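Local coordinates for major capsid protein (Faustovirus, PDB 5J7O) that probably builds the protein shell of a large double-stranded DNA virus, as a double jelly-roll capsid protein that assembles in threes, at residues V149-T154 against V346-T351; Q426-A431 against I594-S599; L451-N456 against N605-I610. One frame throughout, in Å; residues are numbered along the deposited sequence.

Contact 1 (V149-T154 against V346-T351); sequences VYTLYT and VETLLT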
loop_
_atom_site.group_PDB
_atom_site.type_symbol
_atom_site.label_atom_id
_atom_site.label_comp_id
_atom_site.label_asym_id
_atom_site.label_seq_id
_atom_site.Cartn_x
_atom_site.Cartn_y
_atom_site.Cartn_z
ATOM N N VAL B 149 27.495 14.896 -41.713
ATOM C CA VAL B 149 26.642 15.190 -40.569
ATOM C C VAL B 149 27.166 16.442 -39.881
ATOM O O VAL B 149 28.314 16.479 -39.423
ATOM C CB VAL B 149 26.586 14.008 -39.588
ATOM C CG1 VAL B 149 25.900 14.425 -38.296
ATOM C CG2 VAL B 149 25.863 12.828 -40.218
ATOM N N TYR B 150 26.325 17.468 -39.818
ATOM C CA TYR B 150 26.599 18.681 -39.062
ATOM C C TYR B 150 25.840 18.585 -37.744
ATOM O O TYR B 150 24.606 18.530 -37.740
ATOM C CB TYR B 150 26.176 19.915 -39.862
ATOM C CG TYR B 150 26.454 21.252 -39.208
ATOM C CD1 TYR B 150 27.749 21.746 -39.108
ATOM C CD2 TYR B 150 25.415 22.037 -38.724
ATOM C CE1 TYR B 150 28.003 22.975 -38.524
ATOM C CE2 TYR B 150 25.659 23.266 -38.139
ATOM C CZ TYR B 150 26.954 23.731 -38.043
ATOM O OH TYR B 150 27.197 24.954 -37.461
ATOM N N THR B 151 26.574 18.536 -36.636
ATOM C CA THR B 151 25.991 18.338 -35.314
ATOM C C THR B 151 25.991 19.666 -34.568
ATOM O O THR B 151 27.055 20.233 -34.303
ATOM C CB THR B 151 26.762 17.277 -34.528
ATOM O OG1 THR B 151 26.781 16.053 -35.272
ATOM C CG2 THR B 151 26.098 17.031 -33.183
ATOM N N LEU B 152 24.799 20.151 -34.226
ATOM C CA LEU B 152 24.614 21.467 -33.627
ATOM C C LEU B 152 24.114 21.305 -32.197
ATOM O O LEU B 152 23.065 20.693 -31.968
ATOM C CB LEU B 152 23.631 22.301 -34.448
ATOM C CG LEU B 152 23.492 23.777 -34.071
ATOM C CD1 LEU B 152 24.710 24.565 -34.530
ATOM C CD2 LEU B 152 22.214 24.360 -34.653
ATOM N N TYR B 153 24.857 21.862 -31.243
ATOM C CA TYR B 153 24.516 21.807 -29.829
ATOM C C TYR B 153 24.000 23.169 -29.385
ATOM O O TYR B 153 24.683 24.183 -29.563
ATOM C CB TYR B 153 25.728 21.410 -28.982
ATOM C CG TYR B 153 26.448 20.162 -29.445
ATOM C CD1 TYR B 153 27.424 20.225 -30.431
ATOM C CD2 TYR B 153 26.167 18.924 -28.881
ATOM C CE1 TYR B 153 28.091 19.089 -30.853
ATOM C CE2 TYR B 153 26.830 17.783 -29.294
ATOM C CZ TYR B 153 27.791 17.872 -30.279
ATOM O OH TYR B 153 28.452 16.738 -30.695
ATOM N N THR B 154 22.806 23.190 -28.797
ATOM C CA THR B 154 22.217 24.420 -28.285
ATOM C C THR B 154 21.716 24.183 -26.870
ATOM O O THR B 154 21.034 23.188 -26.605
ATOM C CB THR B 154 21.065 24.908 -29.173
ATOM O OG1 THR B 154 21.489 24.938 -30.540
ATOM C CG2 THR B 154 20.627 26.307 -28.754
ATOM N N VAL B 346 20.311 18.818 -29.145
ATOM C CA VAL B 346 21.268 18.411 -30.165
ATOM C C VAL B 346 20.508 18.209 -31.466
ATOM O O VAL B 346 19.508 17.481 -31.499
ATOM C CB VAL B 346 22.022 17.128 -29.771
ATOM C CG1 VAL B 346 22.906 16.663 -30.922
ATOM C CG2 VAL B 346 22.852 17.358 -28.521
ATOM N N GLU B 347 20.970 18.862 -32.529
ATOM C CA GLU B 347 20.404 18.704 -33.859
ATOM C C GLU B 347 21.483 18.185 -34.795
ATOM O O GLU B 347 22.607 18.698 -34.798
ATOM C CB GLU B 347 19.839 20.025 -34.388
ATOM C CG GLU B 347 18.678 20.574 -33.581
ATOM C CD GLU B 347 18.353 22.010 -33.940
ATOM O OE1 GLU B 347 17.369 22.240 -34.674
ATOM O OE2 GLU B 347 19.094 22.909 -33.492
ATOM N N THR B 348 21.145 17.166 -35.577
ATOM C CA THR B 348 22.040 16.614 -36.584
ATOM C C THR B 348 21.449 16.868 -37.963
ATOM O O THR B 348 20.265 16.599 -38.195
ATOM C CB THR B 348 22.261 15.115 -36.369
ATOM O OG1 THR B 348 21.005 14.429 -36.429
ATOM C CG2 THR B 348 22.912 14.860 -35.016
ATOM N N LEU B 349 22.270 17.393 -38.868
ATOM C CA LEU B 349 21.863 17.685 -40.239
ATOM C C LEU B 349 22.707 16.837 -41.180
ATOM O O LEU B 349 23.920 17.043 -41.287
ATOM C CB LEU B 349 22.014 19.172 -40.562
ATOM C CG LEU B 349 20.972 20.150 -40.011
ATOM C CD1 LEU B 349 21.214 20.456 -38.540
ATOM C CD2 LEU B 349 20.962 21.430 -40.835
ATOM N N LEU B 350 22.066 15.888 -41.858
ATOM C CA LEU B 350 22.746 15.030 -42.826
ATOM C C LEU B 350 22.559 15.636 -44.212
ATOM O O LEU B 350 21.518 15.455 -44.848
ATOM C CB LEU B 350 22.207 13.605 -42.761
ATOM C CG LEU B 350 22.709 12.620 -43.821
ATOM C CD1 LEU B 350 24.221 12.472 -43.760
ATOM C CD2 LEU B 350 22.029 11.268 -43.665
ATOM N N THR B 351 23.562 16.373 -44.675
ATOM C CA THR B 351 23.604 16.849 -46.048
ATOM C C THR B 351 24.555 15.981 -46.863
ATOM O O THR B 351 25.400 15.265 -46.323
ATOM C CB THR B 351 24.039 18.317 -46.121
ATOM O OG1 THR B 351 25.329 18.471 -45.519
ATOM C CG2 THR B 351 23.035 19.212 -45.406
HETATM O O HOH W 1 21.278 22.660 -31.657
#
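L152 lays its CD2 methyl beside the carboxylate of E347, with CD2 3.6 Å from OE2. Strands 149-158 and 341-351 are antiparallel neighbours in a mixed beta-sheet of the double jelly-roll subunit. Their segment axes run 163° apart. The centre of this contact lies about 45 Å from the centre of the chain. Strand 138-142 flanks the pair next to 149-158, and strand 364-375 flanks it next to 341-351.

The backbone pairing is regular. Y150 and L349 exchange two hydrogen bonds, and L152 and E347 exchange two more. The L152 N to E347 O bond is 2.7 Å long and nearly straight, 175° at the hydrogen. V149, T151 and Y153 sit at the non-hydrogen-bonded positions opposite L350, T348 and V346.

Side chains alternate between the faces. On the face of V149, T151 and Y153, the contacts are mostly between methyl groups, with a ring carbon of Y153. V149 CG2 meets L350 CD1 at 3.9 Å. T151 CG2 reaches diagonally to V346 CG1, also 3.9 Å. The other branch of V346, CG2, runs alongside Y153 and touches its CD2 at 3.7 Å. L254 and P250 of the second subunit pack on Y153 and V346, so this face also takes part in the assembly.

On the other face, L349 CD1 lies at the edge of the Y150 ring, near its plane. The Y150 hydroxyl is hydrogen-bonded to D130. E347 has CG anti to its carbonyl carbon (chi1 -64°), and its chain then extends past CG to lie next to L152. Its OE1 is hydrogen-bonded to the Y367 hydroxyl. Its OE2 takes a hydrogen bond of 2.9 Å from a water, which also donates a weak bond to L152 O.

Contact 2 (Q426-A431 against I594-S599); sequences QREVNA and IEYTSS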
loop_
_atom_site.group_PDB
_atom_site.type_symbol
_atom_site.label_atom_id
_atom_site.label_comp_id
_atom_site.label_asym_id
_atom_site.label_seq_id
_atom_site.Cartn_x
_atom_site.Cartn_y
_atom_site.Cartn_z
ATOM N N GLN B 426 29.102 5.802 16.710
ATOM C CA GLN B 426 30.536 5.653 16.499
ATOM C C GLN B 426 30.841 5.883 15.026
ATOM O O GLN B 426 30.377 5.125 14.168
ATOM C CB GLN B 426 31.009 4.264 16.931
ATOM C CG GLN B 426 32.477 3.987 16.646
ATOM C CD GLN B 426 33.400 4.614 17.670
ATOM O OE1 GLN B 426 33.432 4.198 18.829
ATOM N NE2 GLN B 426 34.155 5.622 17.250
ATOM N N ARG B 427 31.612 6.926 14.732
ATOM C CA ARG B 427 32.040 7.170 13.364
ATOM C C ARG B 427 33.127 6.180 12.974
ATOM O O ARG B 427 34.062 5.926 13.740
ATOM C CB ARG B 427 32.553 8.597 13.186
ATOM C CG ARG B 427 33.197 8.810 11.828
ATOM C CD ARG B 427 32.895 10.173 11.264
ATOM N NE ARG B 427 31.466 10.433 11.146
ATOM C CZ ARG B 427 30.957 11.502 10.541
ATOM N NH1 ARG B 427 31.765 12.401 9.995
ATOM N NH2 ARG B 427 29.643 11.670 10.478
ATOM N N GLU B 428 32.999 5.623 11.774
ATOM C CA GLU B 428 33.885 4.570 11.306
ATOM C C GLU B 428 34.425 4.899 9.924
ATOM O O GLU B 428 33.710 5.441 9.075
ATOM C CB GLU B 428 33.159 3.221 11.259
ATOM C CG GLU B 428 32.854 2.619 12.617
ATOM C CD GLU B 428 34.050 1.914 13.226
ATOM O OE1 GLU B 428 35.152 1.988 12.641
ATOM O OE2 GLU B 428 33.887 1.278 14.288
ATOM N N VAL B 429 35.699 4.574 9.713
ATOM C CA VAL B 429 36.292 4.462 8.390
ATOM C C VAL B 429 36.859 3.070 8.151
ATOM O O VAL B 429 37.524 2.837 7.141
ATOM C CB VAL B 429 37.371 5.540 8.159
ATOM C CG1 VAL B 429 36.746 6.927 8.160
ATOM C CG2 VAL B 429 38.463 5.434 9.212
ATOM N N ASN B 430 36.606 2.139 9.067
ATOM C CA ASN B 430 37.097 0.774 8.956
ATOM C C ASN B 430 36.054 -0.104 8.277
ATOM O O ASN B 430 34.858 -0.004 8.563
ATOM C CB ASN B 430 37.434 0.212 10.338
ATOM C CG ASN B 430 38.371 1.113 11.121
ATOM O OD1 ASN B 430 38.015 1.626 12.183
ATOM N ND2 ASN B 430 39.575 1.312 10.599
ATOM N N ALA B 431 36.521 -0.967 7.370
ATOM C CA ALA B 431 35.610 -1.869 6.672
ATOM C C ALA B 431 35.000 -2.895 7.616
ATOM O O ALA B 431 33.904 -3.403 7.356
ATOM C CB ALA B 431 36.342 -2.570 5.527
ATOM N N ILE B 594 29.252 -4.991 19.392
ATOM C CA ILE B 594 28.574 -5.212 18.121
ATOM C C ILE B 594 29.639 -5.189 17.035
ATOM O O ILE B 594 30.326 -4.176 16.851
ATOM C CB ILE B 594 27.492 -4.154 17.856
ATOM C CG1 ILE B 594 26.382 -4.243 18.905
ATOM C CG2 ILE B 594 26.921 -4.316 16.454
ATOM C CD1 ILE B 594 25.302 -3.195 18.739
ATOM N N GLU B 595 29.785 -6.301 16.324
ATOM C CA GLU B 595 30.808 -6.455 15.300
ATOM C C GLU B 595 30.153 -6.450 13.927
ATOM O O GLU B 595 29.132 -7.113 13.720
ATOM C CB GLU B 595 31.597 -7.748 15.510
ATOM C CG GLU B 595 32.142 -7.901 16.917
ATOM C CD GLU B 595 32.886 -9.204 17.114
ATOM O OE1 GLU B 595 33.246 -9.514 18.269
ATOM O OE2 GLU B 595 33.111 -9.918 16.114
ATOM N N TYR B 596 30.742 -5.705 12.995
ATOM C CA TYR B 596 30.196 -5.564 11.656
ATOM C C TYR B 596 31.289 -5.793 10.622
ATOM O O TYR B 596 32.481 -5.641 10.898
ATOM C CB TYR B 596 29.579 -4.173 11.441
ATOM C CG TYR B 596 30.608 -3.072 11.286
ATOM C CD1 TYR B 596 31.096 -2.717 10.031
ATOM C CD2 TYR B 596 31.095 -2.390 12.393
ATOM C CE1 TYR B 596 32.040 -1.723 9.887
ATOM C CE2 TYR B 596 32.036 -1.389 12.256
ATOM C CZ TYR B 596 32.505 -1.060 11.001
ATOM O OH TYR B 596 33.444 -0.065 10.858
ATOM N N THR B 597 30.857 -6.152 9.417
ATOM C CA THR B 597 31.695 -6.115 8.229
ATOM C C THR B 597 30.955 -5.331 7.157
ATOM O O THR B 597 29.730 -5.431 7.039
ATOM C CB THR B 597 32.042 -7.520 7.721
ATOM O OG1 THR B 597 30.862 -8.333 7.703
ATOM C CG2 THR B 597 33.090 -8.166 8.612
ATOM N N SER B 598 31.699 -4.542 6.386
ATOM C CA SER B 598 31.108 -3.611 5.439
ATOM C C SER B 598 31.792 -3.722 4.086
ATOM O O SER B 598 33.015 -3.876 4.008
ATOM C CB SER B 598 31.209 -2.168 5.950
ATOM O OG SER B 598 30.611 -1.261 5.040
ATOM N N SER B 599 30.993 -3.646 3.027
ATOM C CA SER B 599 31.506 -3.523 1.670
ATOM C C SER B 599 31.574 -2.075 1.206
ATOM O O SER B 599 32.083 -1.811 0.111
ATOM C CB SER B 599 30.639 -4.333 0.699
ATOM O OG SER B 599 30.706 -5.720 0.986
#
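Y596 drives its hydroxyl into the bend of E428, and this is the tight part of the contact. The two side chains come from opposite directions. Y596 OH lies 3.3 Å from E428 CB and 3.1 Å from E428 CD. E428 CD sits at the edge of the tyrosine ring and in its plane, while the carboxylate is turned 70° from the ring. The E428 chain is bent at chi2 (-81°), which folds the acid back round the hydroxyl. Y596 OH donates to N430 O, 2.7 Å away, and reaches it tilted from the carbonyl plane. Y596 and E428 are both buried. D433 also lies close to the E428 carboxylate, and two acids this near might raise the pKa of one of them.

The contact sits where the chain leaves one antiparallel sheet of the double jelly-roll subunit for another. Strand 415-428 ends here, and strand 432-436 then pairs with 592-597.

The outer part is exposed and less well bonded. N430 and A431 are exposed in the turn. A431 O takes a bond from S598 N that is 2.7 Å long but weak, bent to 129° at the hydrogen. A431 O also lies 3.3 Å from S598 CB. A431 CB merely brushes S598 O at 3.9 Å. The S598 hydroxyl is hydrogen-bonded to T523 O and to the backbone N atoms of F600 and C601.

Contact 3 (L451-N456 against N605-I610); sequences LRPANN and NPCDLI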
loop_
_atom_site.group_PDB
_atom_site.type_symbol
_atom_site.label_atom_id
_atom_site.label_comp_id
_atom_site.label_asym_id
_atom_site.label_seq_id
_atom_site.Cartn_x
_atom_site.Cartn_y
_atom_site.Cartn_z
ATOM N N LEU B 451 24.383 1.701 10.016
ATOM C CA LEU B 451 25.682 2.266 9.644
ATOM C C LEU B 451 25.404 3.321 8.576
ATOM O O LEU B 451 25.411 3.027 7.379
ATOM C CB LEU B 451 26.641 1.183 9.150
ATOM C CG LEU B 451 28.095 1.589 8.896
ATOM C CD1 LEU B 451 28.732 2.155 10.155
ATOM C CD2 LEU B 451 28.901 0.410 8.375
ATOM N N ARG B 452 25.155 4.551 9.020
ATOM C CA ARG B 452 24.680 5.606 8.136
ATOM C C ARG B 452 25.858 6.365 7.540
ATOM O O ARG B 452 26.698 6.871 8.296
ATOM C CB ARG B 452 23.777 6.564 8.893
ATOM C CG ARG B 452 23.422 7.822 8.124
ATOM C CD ARG B 452 23.383 9.025 9.050
ATOM N NE ARG B 452 22.032 9.364 9.480
ATOM C CZ ARG B 452 21.757 10.253 10.428
ATOM N NH1 ARG B 452 22.743 10.881 11.054
ATOM N NH2 ARG B 452 20.499 10.509 10.754
ATOM N N PRO B 453 25.959 6.474 6.215
ATOM C CA PRO B 453 27.056 7.249 5.621
ATOM C C PRO B 453 26.992 8.705 6.053
ATOM O O PRO B 453 25.919 9.311 6.106
ATOM C CB PRO B 453 26.823 7.098 4.112
ATOM C CG PRO B 453 25.956 5.886 3.970
ATOM C CD PRO B 453 25.093 5.865 5.192
ATOM N N ALA B 454 28.164 9.266 6.364
ATOM C CA ALA B 454 28.227 10.645 6.836
ATOM C C ALA B 454 27.683 11.624 5.804
ATOM O O ALA B 454 27.160 12.683 6.168
ATOM C CB ALA B 454 29.666 11.009 7.203
ATOM N N ASN B 455 27.787 11.286 4.515
ATOM C CA ASN B 455 27.331 12.190 3.466
ATOM C C ASN B 455 25.817 12.353 3.451
ATOM O O ASN B 455 25.319 13.322 2.869
ATOM C CB ASN B 455 27.819 11.697 2.103
ATOM C CG ASN B 455 27.538 12.687 0.991
ATOM O OD1 ASN B 455 26.640 12.483 0.173
ATOM N ND2 ASN B 455 28.299 13.776 0.962
ATOM N N ASN B 456 25.075 11.438 4.079
ATOM C CA ASN B 456 23.621 11.553 4.104
ATOM C C ASN B 456 23.145 12.780 4.871
ATOM O O ASN B 456 22.023 13.241 4.638
ATOM C CB ASN B 456 23.007 10.288 4.706
ATOM C CG ASN B 456 23.206 9.071 3.825
ATOM O OD1 ASN B 456 24.078 9.054 2.957
ATOM N ND2 ASN B 456 22.394 8.042 4.045
ATOM N N ASN B 605 34.573 6.891 2.445
ATOM C CA ASN B 605 33.143 6.860 2.758
ATOM C C ASN B 605 32.962 6.615 4.250
ATOM O O ASN B 605 32.591 5.516 4.678
ATOM C CB ASN B 605 32.431 5.784 1.935
ATOM C CG ASN B 605 32.543 6.022 0.443
ATOM O OD1 ASN B 605 31.800 6.822 -0.125
ATOM N ND2 ASN B 605 33.473 5.326 -0.200
ATOM N N PRO B 606 33.222 7.627 5.078
ATOM C CA PRO B 606 33.016 7.459 6.521
ATOM C C PRO B 606 31.542 7.287 6.853
ATOM O O PRO B 606 30.671 7.918 6.249
ATOM C CB PRO B 606 33.579 8.756 7.116
ATOM C CG PRO B 606 33.508 9.744 6.004
ATOM C CD PRO B 606 33.748 8.962 4.746
ATOM N N CYS B 607 31.270 6.418 7.823
ATOM C CA CYS B 607 29.913 6.123 8.252
ATOM C C CYS B 607 29.835 6.162 9.771
ATOM O O CYS B 607 30.845 6.044 10.470
ATOM C CB CYS B 607 29.444 4.753 7.740
ATOM S SG CYS B 607 29.525 4.539 5.948
ATOM N N ASP B 608 28.616 6.329 10.274
ATOM C CA ASP B 608 28.344 6.374 11.704
ATOM C C ASP B 608 27.582 5.117 12.101
ATOM O O ASP B 608 26.468 4.886 11.619
ATOM C CB ASP B 608 27.540 7.623 12.070
ATOM C CG ASP B 608 28.298 8.906 11.794
ATOM O OD1 ASP B 608 29.535 8.917 11.959
ATOM O OD2 ASP B 608 27.654 9.907 11.412
ATOM N N LEU B 609 28.180 4.308 12.973
ATOM C CA LEU B 609 27.507 3.117 13.489
ATOM C C LEU B 609 26.565 3.555 14.601
ATOM O O LEU B 609 26.994 3.849 15.719
ATOM C CB LEU B 609 28.513 2.087 13.986
ATOM C CG LEU B 609 27.879 0.721 14.261
ATOM C CD1 LEU B 609 27.464 0.054 12.957
ATOM C CD2 LEU B 609 28.807 -0.176 15.061
ATOM N N ILE B 610 25.274 3.597 14.294
ATOM C CA ILE B 610 24.253 4.078 15.216
ATOM C C ILE B 610 23.654 2.880 15.938
ATOM O O ILE B 610 23.135 1.954 15.300
ATOM C CB ILE B 610 23.172 4.880 14.478
ATOM C CG1 ILE B 610 23.813 6.031 13.698
ATOM C CG2 ILE B 610 22.132 5.400 15.456
ATOM C CD1 ILE B 610 22.858 6.750 12.776
HETATM O O HOH W 2 29.932 8.917 3.407
#
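The R452 guanidinium carries the CD1 methyl of I610 over one face, 4.2 Å above the plane and offset toward the rim. The same methyl lies 4.0 Å from R452 CB. CG of R452 is anti to the backbone N (chi1 170°), and bends at chi2 and chi3 bring the flat group over the I610 methyl. L204 of helix 203-212 touches both residues. The acid of D608 is on the same side of the sheet, but R452 NH1 stays 5.0 Å from D608 OD2. D608 is instead salt-bridged through OD1 to R427 on the neighbouring strand.

The two strands are inner members of one antiparallel sheet of the capsid jelly-roll fold. R452 and D608 form the hydrogen-bonded pair, with a bond in each direction. P453 falls opposite C607 at a non-hydrogen-bonded position, where the pairing with this strand asks for no N-H. Past the proline the pairing ends with A454 N to P606 O, 2.8 Å and 172° at the hydrogen. The chain then turns into a short 3-10 segment, with N456 N hydrogen-bonded to P453 O. P606 O also takes a hydrogen bond from a water.

The L451, P453, C607 and L609 side is largely apolar. L451 folds its CD1 against C607 CB at 3.6 Å and against L609 CD1 at 3.7 Å. C607 SG lies beside P453, 3.7 Å from its CA.

The chemistry is thus divided between the two sides. Leucines, a cysteine and a proline pack on one. The other holds a buried arginine and a buried acid, with the I610 methyl against the arginine; the acid's charge is met by R427, which probably keeps D608 ionised.

From the N terminus, strand 149-158 comes first. Contact 1 brings it to strand 341-351 and closes a long loop before either other contact opens. It stands apart, with its nearest atoms about 36 Å from contact 2 and 29 Å from contact 3. Contact 2 opens at 426-431 and contact 3 at 451-456. They close in the same order, at 594-599 and 605-610, so their loops cross. Their centres are 9 Å apart, and E428 N probably bonds to C607 O. V429 also packs on P606. Contact 3 joins two strands within one sheet, while contact 2 ties the end of that sheet to the one holding 432-436 and 592-597.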